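Local coordinates for protein extracellular serine protease (Aeromonas sobria, PDB 3WQB) that cleaves peptide bonds that follow two basic residues, one of them lysine, as a calcium-binding, secreted serine protease of the kexin and furin type, at residues Pro26-Gln32 and Asp127-Lys133; Ala84-Leu88 and Cys326-Gly330; Pro108-Ala114 and Thr296-Gly300. The protein carries 1 engineered substitution. All coordinates share one frame; numbering follows the deposited sequence.

Contact 1 (Pro26-Gln32 and Asp127-Lys133); sequences PGANPLQ and DNAIGTK. With CA (calcium ion), chain C.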
ATOM      1  N   PRO A  26      12.422 -14.878  24.200  1.00 14.83           N
ATOM      2  CA  PRO A  26      11.866 -14.900  25.550  1.00 14.80           C
ATOM      3  C   PRO A  26      10.336 -14.837  25.522  1.00 15.08           C
ATOM      4  O   PRO A  26       9.727 -14.408  24.519  1.00 14.99           O
ATOM      5  CB  PRO A  26      12.426 -13.617  26.186  1.00 15.01           C
ATOM      6  CG  PRO A  26      13.623 -13.257  25.361  1.00 14.89           C
ATOM      7  CD  PRO A  26      13.240 -13.672  23.964  1.00 15.04           C
ATOM      8  N   GLY A  27       9.711 -15.284  26.605  1.00 15.06           N
ATOM      9  CA  GLY A  27       8.284 -15.076  26.789  1.00 15.45           C
ATOM     10  C   GLY A  27       7.512 -16.332  27.117  1.00 15.59           C
ATOM     11  O   GLY A  27       7.933 -17.450  26.803  1.00 16.08           O
ATOM     12  N   ALA A  28       6.346 -16.117  27.718  1.00 15.65           N
ATOM     13  CA  ALA A  28       5.483 -17.185  28.199  1.00 15.77           C
ATOM     14  C   ALA A  28       4.120 -17.141  27.526  1.00 15.61           C
ATOM     15  O   ALA A  28       3.144 -17.651  28.059  1.00 15.95           O
ATOM     16  CB  ALA A  28       5.336 -17.102  29.721  1.00 16.46           C
ATOM     17  N   ASN A  29       4.051 -16.521  26.350  1.00 14.94           N
ATOM     18  CA  ASN A  29       2.815 -16.509  25.575  1.00 13.91           C
ATOM     19  C   ASN A  29       2.638 -17.873  24.927  1.00 14.20           C
ATOM     20  O   ASN A  29       3.489 -18.299  24.152  1.00 14.42           O
ATOM     21  CB  ASN A  29       2.869 -15.407  24.517  1.00 13.30           C
ATOM     22  CG  ASN A  29       3.199 -14.057  25.113  1.00 12.92           C
ATOM     23  OD1 ASN A  29       2.309 -13.337  25.562  1.00 13.71           O
ATOM     24  ND2 ASN A  29       4.488 -13.703  25.125  1.00 12.63           N
ATOM     25  N   PRO A  30       1.546 -18.584  25.257  1.00 14.55           N
ATOM     26  CA  PRO A  30       1.443 -19.977  24.816  1.00 14.60           C
ATOM     27  C   PRO A  30       1.469 -20.209  23.305  1.00 14.06           C
ATOM     28  O   PRO A  30       1.848 -21.289  22.866  1.00 15.19           O
ATOM     29  CB  PRO A  30       0.118 -20.450  25.435  1.00 14.95           C
ATOM     30  CG  PRO A  30      -0.040 -19.578  26.645  1.00 16.24           C
ATOM     31  CD  PRO A  30       0.461 -18.227  26.185  1.00 14.82           C
ATOM     32  N   LEU A  31       1.104 -19.202  22.513  1.00 13.51           N
ATOM     33  CA  LEU A  31       1.063 -19.381  21.062  1.00 13.34           C
ATOM     34  C   LEU A  31       2.287 -18.840  20.329  1.00 12.89           C
ATOM     35  O   LEU A  31       2.368 -18.941  19.095  1.00 13.93           O
ATOM     36  CB  LEU A  31      -0.209 -18.758  20.468  1.00 13.21           C
ATOM     37  CG  LEU A  31      -1.544 -19.206  21.060  1.00 13.22           C
ATOM     38  CD1 LEU A  31      -2.655 -18.394  20.415  1.00 14.71           C
ATOM     39  CD2 LEU A  31      -1.780 -20.694  20.852  1.00 14.09           C
ATOM     40  N   GLN A  32       3.248 -18.274  21.057  1.00 12.56           N
ATOM     41  CA  GLN A  32       4.354 -17.587  20.374  1.00 12.72           C
ATOM     42  C   GLN A  32       5.235 -18.505  19.536  1.00 12.74           C
ATOM     43  O   GLN A  32       5.815 -18.069  18.543  1.00 12.84           O
ATOM     44  CB  GLN A  32       5.181 -16.729  21.333  1.00 12.56           C
ATOM     45  CG  GLN A  32       6.077 -17.479  22.311  1.00 12.57           C
ATOM     46  CD  GLN A  32       6.820 -16.519  23.205  1.00 12.99           C
ATOM     47  OE1 GLN A  32       6.209 -15.772  23.967  1.00 13.09           O
ATOM     48  NE2 GLN A  32       8.145 -16.511  23.103  1.00 13.32           N
ATOM     49  N   ASP A 127       2.894  -8.946  25.922  1.00 13.00           N
ATOM     50  CA  ASP A 127       3.811  -9.976  26.384  1.00 13.88           C
ATOM     51  C   ASP A 127       3.424 -10.394  27.804  1.00 14.09           C
ATOM     52  O   ASP A 127       3.678  -9.679  28.771  1.00 15.45           O
ATOM     53  CB  ASP A 127       5.239  -9.439  26.357  1.00 14.14           C
ATOM     54  CG  ASP A 127       6.276 -10.512  26.595  1.00 15.04           C
ATOM     55  OD1 ASP A 127       5.961 -11.706  26.430  1.00 15.18           O
ATOM     56  OD2 ASP A 127       7.425 -10.144  26.923  1.00 18.88           O
ATOM     57  N   ASN A 128       2.773 -11.543  27.902  1.00 14.07           N
ATOM     58  CA  ASN A 128       2.216 -12.009  29.173  1.00 14.03           C
ATOM     59  C   ASN A 128       2.139 -13.540  29.146  1.00 14.71           C
ATOM     60  O   ASN A 128       3.001 -14.190  28.542  1.00 15.33           O
ATOM     61  CB  ASN A 128       0.854 -11.341  29.431  1.00 14.20           C
ATOM     62  CG  ASN A 128      -0.100 -11.498  28.259  1.00 13.13           C
ATOM     63  OD1 ASN A 128       0.103 -12.350  27.391  1.00 12.49           O
ATOM     64  ND2 ASN A 128      -1.147 -10.674  28.225  1.00 13.77           N
ATOM     65  N   ALA A 129       1.128 -14.120  29.792  1.00 15.16           N
ATOM     66  CA  ALA A 129       1.007 -15.581  29.838  1.00 15.24           C
ATOM     67  C   ALA A 129      -0.166 -16.117  29.012  1.00 15.14           C
ATOM     68  O   ALA A 129      -0.551 -17.291  29.141  1.00 15.60           O
ATOM     69  CB  ALA A 129       0.917 -16.069  31.285  1.00 15.76           C
ATOM     70  N   ILE A 130      -0.728 -15.258  28.162  1.00 14.48           N
ATOM     71  CA  ILE A 130      -1.833 -15.648  27.284  1.00 14.11           C
ATOM     72  C   ILE A 130      -1.530 -15.341  25.823  1.00 13.29           C
ATOM     73  O   ILE A 130      -0.707 -14.479  25.523  1.00 13.59           O
ATOM     74  CB  ILE A 130      -3.186 -15.001  27.695  1.00 14.07           C
ATOM     75  CG1 ILE A 130      -3.115 -13.472  27.621  1.00 14.90           C
ATOM     76  CG2 ILE A 130      -3.602 -15.467  29.098  1.00 15.25           C
ATOM     77  CD1 ILE A 130      -4.475 -12.778  27.695  1.00 16.07           C
ATOM     78  N   GLY A 131      -2.175 -16.071  24.923  1.00 12.71           N
ATOM     79  CA  GLY A 131      -2.167 -15.714  23.512  1.00 12.42           C
ATOM     80  C   GLY A 131      -0.806 -15.642  22.865  1.00 12.34           C
ATOM     81  O   GLY A 131       0.034 -16.527  23.046  1.00 12.68           O
ATOM     82  N   THR A 132      -0.610 -14.562  22.117  1.00 11.99           N
ATOM     83  CA  THR A 132       0.569 -14.372  21.278  1.00 11.38           C
ATOM     84  C   THR A 132       1.483 -13.296  21.860  1.00 11.31           C
ATOM     85  O   THR A 132       1.170 -12.663  22.880  1.00 11.73           O
ATOM     86  CB  THR A 132       0.146 -13.932  19.866  1.00 11.28           C
ATOM     87  OG1 THR A 132      -0.713 -12.790  19.971  1.00 12.61           O
ATOM     88  CG2 THR A 132      -0.572 -15.069  19.116  1.00 11.74           C
ATOM     89  N   LYS A 133       2.620 -13.097  21.198  1.00 11.29           N
ATOM     90  CA  LYS A 133       3.544 -12.024  21.540  1.00 11.26           C
ATOM     91  C   LYS A 133       3.641 -11.087  20.344  1.00 11.12           C
ATOM     92  O   LYS A 133       3.942 -11.521  19.238  1.00 11.67           O
ATOM     93  CB  LYS A 133       4.926 -12.595  21.874  1.00 11.55           C
ATOM     94  CG  LYS A 133       5.893 -11.582  22.500  1.00 11.58           C
ATOM     95  CD  LYS A 133       7.295 -12.178  22.651  1.00 12.98           C
ATOM     96  CE  LYS A 133       8.201 -11.269  23.465  1.00 12.38           C
ATOM     97  NZ  LYS A 133       9.629 -11.741  23.473  1.00 12.39           N
TER
HETATM   98 CA    CA C 901       0.191 -12.373  24.998  1.00 12.10          CA
HETATM   99  O   HOH W   1       5.644 -13.434  28.456  1.00 17.57           O
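Asn29 meets the 127-133 loop with CG anti to its own carbonyl carbon (chi1 -54°), while Asp127 and Lys133 both hold CG opposite the backbone N, which brings an amide, a carboxylate and an extended lysine chain together. The two ends of the Asn29 amide do different work. Asn29 OD1 binds the calcium ion at 2.4 Å and also accepts an almost straight hydrogen bond from Asn128 N (3.0 Å, 175°). Asn29 ND2 gives one hydrogen to Asp127 OD1 at 2.8 Å, the other to Gln32 OE1 at 2.9 Å, and both acceptors lie close to the amide plane, so the flip and rotation of the group are fixed. The Lys133 side chain crosses that of Asn29 at about a right angle, with Lys133 CB 3.5 Å from Asn29 ND2, and runs on until NZ donates to Pro26 O. That carbonyl also accepts from Gln32 NE2, which arrives from the opposite face of its plane. Leu31 N bonds Gly131 O at 2.9 Å. On the other loop, Asn128 OD1 closes an Asx turn onto Ile130 N and binds the same metal, as do Ile130 O and Thr132 O; Asp87 and Val126 complete the site. A water bridges Ala28 N to Asp127 OD1 and Asn128 O. This is calcium site 1, the cation tying the N-terminal segment to the loop that follows helix 115-124 of the subtilisin domain. Oxygens standing only 3.0 Å apart, such as Asn29 OD1 and Thr132 O, would be expected to repel one another; the shared calcium plausibly pays for their crowding, so the pairing is probably supported by the ion as well as by the direct hydrogen bonds.

Contact 2 (Ala84-Leu88 and Cys326-Gly330); sequences AHPDL and CDYNG. With CA (calcium ion), chain C; CA (calcium ion), chain E.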
ATOM      1  N   ALA A  84     -10.863  -4.001  24.164  1.00 12.60           N
ATOM      2  CA  ALA A  84     -10.929  -4.743  25.420  1.00 12.54           C
ATOM      3  C   ALA A  84     -10.383  -6.181  25.334  1.00 12.73           C
ATOM      4  O   ALA A  84     -10.431  -6.919  26.319  1.00 13.41           O
ATOM      5  CB  ALA A  84     -12.349  -4.737  25.968  1.00 13.11           C
ATOM      6  N   HIS A  85      -9.854  -6.578  24.172  1.00 12.55           N
ATOM      7  CA  HIS A  85      -9.212  -7.883  24.033  1.00 12.45           C
ATOM      8  C   HIS A  85      -8.184  -8.079  25.138  1.00 12.46           C
ATOM      9  O   HIS A  85      -7.379  -7.178  25.393  1.00 11.88           O
ATOM     10  CB  HIS A  85      -8.496  -7.985  22.689  1.00 12.31           C
ATOM     11  CG  HIS A  85      -8.134  -9.387  22.306  1.00 11.59           C
ATOM     12  ND1 HIS A  85      -7.145 -10.109  22.941  1.00 11.10           N
ATOM     13  CD2 HIS A  85      -8.665 -10.216  21.379  1.00 11.83           C
ATOM     14  CE1 HIS A  85      -7.066 -11.312  22.402  1.00 11.83           C
ATOM     15  NE2 HIS A  85      -7.972 -11.398  21.445  1.00 12.07           N
ATOM     16  N   PRO A  86      -8.196  -9.250  25.798  1.00 12.92           N
ATOM     17  CA  PRO A  86      -7.289  -9.443  26.935  1.00 13.12           C
ATOM     18  C   PRO A  86      -5.806  -9.385  26.565  1.00 12.92           C
ATOM     19  O   PRO A  86      -4.963  -9.077  27.425  1.00 13.60           O
ATOM     20  CB  PRO A  86      -7.660 -10.840  27.466  1.00 13.65           C
ATOM     21  CG  PRO A  86      -8.425 -11.496  26.377  1.00 14.63           C
ATOM     22  CD  PRO A  86      -9.105 -10.395  25.612  1.00 12.79           C
ATOM     23  N   ASP A  87      -5.492  -9.632  25.293  1.00 12.50           N
ATOM     24  CA  ASP A  87      -4.103  -9.598  24.843  1.00 12.32           C
ATOM     25  C   ASP A  87      -3.760  -8.319  24.087  1.00 12.30           C
ATOM     26  O   ASP A  87      -2.693  -8.235  23.487  1.00 12.58           O
ATOM     27  CB  ASP A  87      -3.758 -10.852  24.020  1.00 12.34           C
ATOM     28  CG  ASP A  87      -2.357 -11.380  24.319  1.00 12.31           C
ATOM     29  OD1 ASP A  87      -1.779 -11.022  25.379  1.00 12.77           O
ATOM     30  OD2 ASP A  87      -1.829 -12.177  23.508  1.00 12.42           O
ATOM     31  N   LEU A  88      -4.656  -7.327  24.140  1.00 12.35           N
ATOM     32  CA  LEU A  88      -4.407  -6.003  23.545  1.00 12.01           C
ATOM     33  C   LEU A  88      -4.607  -4.830  24.499  1.00 12.02           C
ATOM     34  O   LEU A  88      -3.932  -3.808  24.376  1.00 12.13           O
ATOM     35  CB  LEU A  88      -5.277  -5.770  22.302  1.00 12.11           C
ATOM     36  CG  LEU A  88      -5.050  -6.723  21.126  1.00 11.50           C
ATOM     37  CD1 LEU A  88      -6.133  -6.537  20.075  1.00 13.27           C
ATOM     38  CD2 LEU A  88      -3.663  -6.525  20.507  1.00 13.15           C
ATOM     39  N   CYS A 326     -11.772 -18.643  21.847  1.00 15.48           N
ATOM     40  CA  CYS A 326     -11.576 -18.243  20.441  1.00 14.64           C
ATOM     41  C   CYS A 326     -11.064 -16.803  20.316  1.00 13.75           C
ATOM     42  O   CYS A 326     -11.572 -16.026  19.492  1.00 13.41           O
ATOM     43  CB  CYS A 326     -12.874 -18.405  19.641  1.00 14.94           C
ATOM     44  SG  CYS A 326     -13.575 -20.069  19.656  1.00 16.76           S
ATOM     45  N   ASP A 327     -10.077 -16.453  21.140  1.00 12.89           N
ATOM     46  CA  ASP A 327      -9.538 -15.098  21.171  1.00 12.56           C
ATOM     47  C   ASP A 327      -8.407 -14.886  20.166  1.00 11.99           C
ATOM     48  O   ASP A 327      -7.922 -13.762  20.030  1.00 11.35           O
ATOM     49  CB  ASP A 327      -9.019 -14.742  22.572  1.00 13.35           C
ATOM     50  CG  ASP A 327     -10.126 -14.525  23.593  1.00 14.77           C
ATOM     51  OD1 ASP A 327     -11.290 -14.253  23.222  1.00 15.45           O
ATOM     52  OD2 ASP A 327      -9.800 -14.603  24.797  1.00 19.30           O
ATOM     53  N   TYR A 328      -7.980 -15.960  19.493  1.00 11.46           N
ATOM     54  CA  TYR A 328      -6.847 -15.923  18.548  1.00 11.31           C
ATOM     55  C   TYR A 328      -7.243 -16.602  17.249  1.00 10.96           C
ATOM     56  O   TYR A 328      -8.174 -17.403  17.219  1.00 12.36           O
ATOM     57  CB  TYR A 328      -5.586 -16.565  19.183  1.00 11.65           C
ATOM     58  CG  TYR A 328      -5.375 -15.923  20.517  1.00 11.27           C
ATOM     59  CD1 TYR A 328      -4.767 -14.678  20.613  1.00 12.11           C
ATOM     60  CD2 TYR A 328      -5.915 -16.486  21.680  1.00 11.94           C
ATOM     61  CE1 TYR A 328      -4.644 -14.024  21.824  1.00 13.07           C
ATOM     62  CE2 TYR A 328      -5.805 -15.842  22.905  1.00 12.82           C
ATOM     63  CZ  TYR A 328      -5.173 -14.604  22.969  1.00 13.23           C
ATOM     64  OH  TYR A 328      -5.062 -13.940  24.160  1.00 15.09           O
ATOM     65  N   ASN A 329      -6.582 -16.240  16.158  1.00 10.41           N
ATOM     66  CA  ASN A 329      -6.836 -16.920  14.887  1.00  9.89           C
ATOM     67  C   ASN A 329      -5.504 -17.241  14.205  1.00 10.35           C
ATOM     68  O   ASN A 329      -4.474 -16.684  14.582  1.00 11.40           O
ATOM     69  CB  ASN A 329      -7.792 -16.111  13.977  1.00 10.58           C
ATOM     70  CG  ASN A 329      -7.134 -14.880  13.337  1.00 11.32           C
ATOM     71  OD1 ASN A 329      -6.256 -15.007  12.477  1.00 12.51           O
ATOM     72  ND2 ASN A 329      -7.610 -13.687  13.710  1.00 12.32           N
ATOM     73  N   GLY A 330      -5.534 -18.150  13.236  1.00 10.49           N
ATOM     74  CA  GLY A 330      -4.326 -18.547  12.512  1.00 10.93           C
ATOM     75  C   GLY A 330      -4.417 -18.288  11.022  1.00 10.76           C
ATOM     76  O   GLY A 330      -3.634 -18.838  10.236  1.00 11.41           O
TER
HETATM   77 CA    CA C 901       0.191 -12.373  24.998  1.00 12.10          CA
HETATM   78 CA    CA E 903     -13.117 -15.061  17.984  1.00 15.66          CA
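The His85 imidazole lies with its edge toward the face of the Tyr328 ring, an offset edge-to-face pair with centroids 5.4 Å apart and planes at 72°. The His85 CE1 corner comes closest, 3.7 Å from Tyr328 CE1. At the imidazole edge both nitrogens are used, each by a partner near the ring plane. His85 NE2 donates to Asp327 O over 2.8 Å, landing on a lone pair in the carbonyl plane, whereas ND1 accepts from Asp87 N. The ring thus carries its proton on NE2 and bridges the backbones of the two segments, with its tilt set from both ends. Putting CG opposite the backbone N (chi1 -164°) lets the imidazole reach 326-330. The edge of the tyrosine ring is met in its plane by Asp87 CB, which sits 3.4 Å from Tyr328 OH; the carboxylate beyond stands nearly perpendicular to that ring. Here the subtilisin-like domain places this contact between two calcium sites: Asp87 grips calcium site 1 with both carboxylate oxygens, and Cys326 offers its carbonyl O to calcium site 2 while its sulfur is joined to Cys301. Strand 328-329, which carries Tyr328, pairs antiparallel with strand 293-296, and Thr296 of that neighbour packs on both His85 and Tyr328. Pro86 lies across the Asp327 side chain, CG 3.7 Å from OD2, while the main polar partner of that carboxylate is Gly300.

Contact 3 (Pro108-Ala114 and Thr296-Gly300); sequences PTDPDTA and TDLPG. With CA (calcium ion), chain E.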
ATOM      1  N   PRO A 108     -15.624  -3.628  16.631  1.00 12.20           N
ATOM      2  CA  PRO A 108     -16.630  -3.940  15.616  1.00 12.73           C
ATOM      3  C   PRO A 108     -17.880  -4.600  16.178  1.00 12.75           C
ATOM      4  O   PRO A 108     -17.826  -5.275  17.219  1.00 12.77           O
ATOM      5  CB  PRO A 108     -15.917  -4.921  14.682  1.00 13.49           C
ATOM      6  CG  PRO A 108     -14.509  -4.834  15.008  1.00 13.86           C
ATOM      7  CD  PRO A 108     -14.365  -4.355  16.400  1.00 12.32           C
ATOM      8  N   THR A 109     -18.987  -4.412  15.461  1.00 12.81           N
ATOM      9  CA  THR A 109     -20.251  -5.097  15.744  1.00 13.00           C
ATOM     10  C   THR A 109     -20.476  -6.264  14.792  1.00 12.85           C
ATOM     11  O   THR A 109     -21.373  -7.084  14.995  1.00 13.55           O
ATOM     12  CB  THR A 109     -21.448  -4.143  15.610  1.00 13.55           C
ATOM     13  OG1 THR A 109     -21.413  -3.519  14.323  1.00 15.15           O
ATOM     14  CG2 THR A 109     -21.406  -3.090  16.707  1.00 14.11           C
ATOM     15  N   ASP A 110     -19.670  -6.338  13.743  1.00 12.72           N
ATOM     16  CA  ASP A 110     -19.838  -7.374  12.734  1.00 12.84           C
ATOM     17  C   ASP A 110     -18.846  -8.512  12.972  1.00 13.01           C
ATOM     18  O   ASP A 110     -17.649  -8.269  13.060  1.00 12.57           O
ATOM     19  CB  ASP A 110     -19.622  -6.754  11.352  1.00 13.79           C
ATOM     20  CG  ASP A 110     -19.690  -7.765  10.242  1.00 16.23           C
ATOM     21  OD1 ASP A 110     -20.809  -8.205   9.904  1.00 19.20           O
ATOM     22  OD2 ASP A 110     -18.622  -8.099   9.692  1.00 19.64           O
ATOM     23  N   PRO A 111     -19.337  -9.768  13.070  1.00 12.72           N
ATOM     24  CA  PRO A 111     -18.429 -10.888  13.364  1.00 13.10           C
ATOM     25  C   PRO A 111     -17.241 -11.054  12.401  1.00 13.56           C
ATOM     26  O   PRO A 111     -16.187 -11.525  12.828  1.00 13.59           O
ATOM     27  CB  PRO A 111     -19.352 -12.112  13.305  1.00 13.46           C
ATOM     28  CG  PRO A 111     -20.677 -11.571  13.682  1.00 13.94           C
ATOM     29  CD  PRO A 111     -20.746 -10.209  13.050  1.00 12.98           C
ATOM     30  N   ASP A 112     -17.401 -10.693  11.127  1.00 13.60           N
ATOM     31  CA  ASP A 112     -16.297 -10.864  10.173  1.00 14.53           C
ATOM     32  C   ASP A 112     -15.309  -9.715  10.108  1.00 13.63           C
ATOM     33  O   ASP A 112     -14.305  -9.797   9.400  1.00 14.27           O
ATOM     34  CB  ASP A 112     -16.774 -11.235   8.776  1.00 16.40           C
ATOM     35  CG  ASP A 112     -16.386 -12.652   8.411  1.00 21.00           C
ATOM     36  OD1 ASP A 112     -15.178 -12.992   8.482  1.00 24.52           O
ATOM     37  OD2 ASP A 112     -17.287 -13.435   8.087  1.00 25.86           O
ATOM     38  N   THR A 113     -15.566  -8.676  10.892  1.00 13.07           N
ATOM     39  CA  THR A 113     -14.773  -7.444  10.859  1.00 12.85           C
ATOM     40  C   THR A 113     -13.610  -7.571  11.865  1.00 12.18           C
ATOM     41  O   THR A 113     -13.493  -6.808  12.829  1.00 12.02           O
ATOM     42  CB  THR A 113     -15.722  -6.221  11.062  1.00 13.04           C
ATOM     43  OG1 THR A 113     -16.688  -6.222  10.007  1.00 13.93           O
ATOM     44  CG2 THR A 113     -15.005  -4.910  10.987  1.00 13.60           C
ATOM     45  N   ALA A 114     -12.752  -8.558  11.606  1.00 12.22           N
ATOM     46  CA  ALA A 114     -11.664  -8.973  12.505  1.00 11.92           C
ATOM     47  C   ALA A 114     -10.300  -8.490  12.034  1.00 11.66           C
ATOM     48  O   ALA A 114      -9.276  -8.785  12.647  1.00 12.09           O
ATOM     49  CB  ALA A 114     -11.646 -10.504  12.630  1.00 13.16           C
ATOM     50  N   THR A 296      -4.191 -12.030  17.385  1.00  9.97           N
ATOM     51  CA  THR A 296      -5.394 -11.754  18.139  1.00 10.61           C
ATOM     52  C   THR A 296      -6.618 -11.653  17.231  1.00 11.01           C
ATOM     53  O   THR A 296      -6.616 -10.932  16.230  1.00 12.32           O
ATOM     54  CB  THR A 296      -5.239 -10.445  18.925  1.00  9.90           C
ATOM     55  OG1 THR A 296      -4.769  -9.416  18.045  1.00 11.08           O
ATOM     56  CG2 THR A 296      -4.225 -10.603  20.051  1.00 11.58           C
ATOM     57  N   ASP A 297      -7.671 -12.368  17.610  1.00 11.21           N
ATOM     58  CA  ASP A 297      -8.949 -12.349  16.916  1.00 11.32           C
ATOM     59  C   ASP A 297      -9.931 -11.477  17.682  1.00 11.57           C
ATOM     60  O   ASP A 297      -9.656 -11.082  18.815  1.00 12.45           O
ATOM     61  CB  ASP A 297      -9.490 -13.779  16.858  1.00 11.31           C
ATOM     62  CG  ASP A 297     -10.600 -13.943  15.846  1.00 11.06           C
ATOM     63  OD1 ASP A 297     -10.488 -13.351  14.750  1.00 12.05           O
ATOM     64  OD2 ASP A 297     -11.583 -14.656  16.149  1.00 10.71           O
ATOM     65  N   LEU A 298     -11.077 -11.171  17.075  1.00 11.41           N
ATOM     66  CA  LEU A 298     -12.178 -10.642  17.873  1.00 11.70           C
ATOM     67  C   LEU A 298     -12.490 -11.636  18.994  1.00 12.32           C
ATOM     68  O   LEU A 298     -12.539 -12.843  18.749  1.00 12.83           O
ATOM     69  CB  LEU A 298     -13.422 -10.400  17.028  1.00 12.13           C
ATOM     70  CG  LEU A 298     -13.295  -9.408  15.873  1.00 11.13           C
ATOM     71  CD1 LEU A 298     -14.640  -9.210  15.191  1.00 12.32           C
ATOM     72  CD2 LEU A 298     -12.750  -8.082  16.357  1.00 12.09           C
ATOM     73  N   PRO A 299     -12.666 -11.141  20.235  1.00 13.38           N
ATOM     74  CA  PRO A 299     -12.830 -12.087  21.347  1.00 13.85           C
ATOM     75  C   PRO A 299     -14.126 -12.899  21.281  1.00 14.24           C
ATOM     76  O   PRO A 299     -15.149 -12.406  20.802  1.00 14.81           O
ATOM     77  CB  PRO A 299     -12.814 -11.189  22.590  1.00 14.61           C
ATOM     78  CG  PRO A 299     -13.068  -9.802  22.103  1.00 15.46           C
ATOM     79  CD  PRO A 299     -12.623  -9.737  20.686  1.00 13.47           C
ATOM     80  N   GLY A 300     -14.063 -14.140  21.749  1.00 13.99           N
ATOM     81  CA  GLY A 300     -15.244 -14.986  21.827  1.00 13.76           C
ATOM     82  C   GLY A 300     -15.408 -15.869  20.611  1.00 13.96           C
ATOM     83  O   GLY A 300     -14.878 -15.582  19.536  1.00 14.15           O
TER
HETATM   84 CA    CA E 903     -13.117 -15.061  17.984  1.00 15.66          CA
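Leu298 packs its side chain on Pro108 and Ala114, and apolar contact of this kind carries the pairing. Its isobutyl group points at the 108-114 loop, with CG anti to the carbonyl carbon (chi1 -60°), and both methyls touch Thr113 O. Leu298 CD2 reaches also to the ring of Pro108, 3.9 Å from its CG, the two side chains lying obliquely to one another. The branch point, Leu298 CG, rests against Ala114, 3.8 Å from its CB. Leu298 CD1 faces three backbone oxygens, 3.6 Å from Thr113 O and 3.7 Å from Pro111 O, with Asp110 O a little farther off.

No hydrogen bond crosses between the segments; those present shape the 108-114 loop. A type I turn runs from Asp110 to Thr113, closed by Thr113 N on Asp110 O at 3.0 Å. The hydroxyl Thr113 OG1 donates to Asp110 OD2 at 2.7 Å, meeting the carboxylate on its anti side. Thr113 is the centre of an inverse gamma turn that ends at Ala114, just before helix 115-124 and its predicted charge-relay His115. Outside partners also hold the loop: Arg307 in a salt bridge with Asp112, and Gly304 in a backbone hydrogen bond with Pro111.

Metal coordination is the third element. Asp297 OD2 binds the calcium ion at 2.4 Å, as do the carbonyls of Leu298 and Gly300; Met303, Asn306 and Cys326 complete calcium site 2. The other carboxylate oxygen of Asp297, OD1, accepts from Tyr305 N and lies 3.7 Å from Ala114 CB. Leu298 is therefore divided in use, its carbonyl bound to the cation and its side chain packed on the loop, which is consistent with the site orienting that side chain.

The three contacts follow one another across one flank of the subtilisin domain, with centres 12 Å apart from contact 1 to contact 2 and 9 Å from contact 2 to contact 3. Asp87 is shared chemistry for the first pair, probably accepting hydrogen bonds from Asn128 ND2 and Thr132 N. Between the second pair, Asp297 N probably bonds Asp327 O. Along the chain the order is 26-32, 84-88, 108-114, 127-133, 296-300 and 326-330, so contacts 1 and 2 interlock, whereas both segments of contact 3 fall between those of contact 2. Calcium sites 1 and 2 thereby link the N-terminal segment, the 84-88 loop, the loop after helix 115-124 and the loops at the 293-296/328-329 pair, with 108-114 packed against site 2.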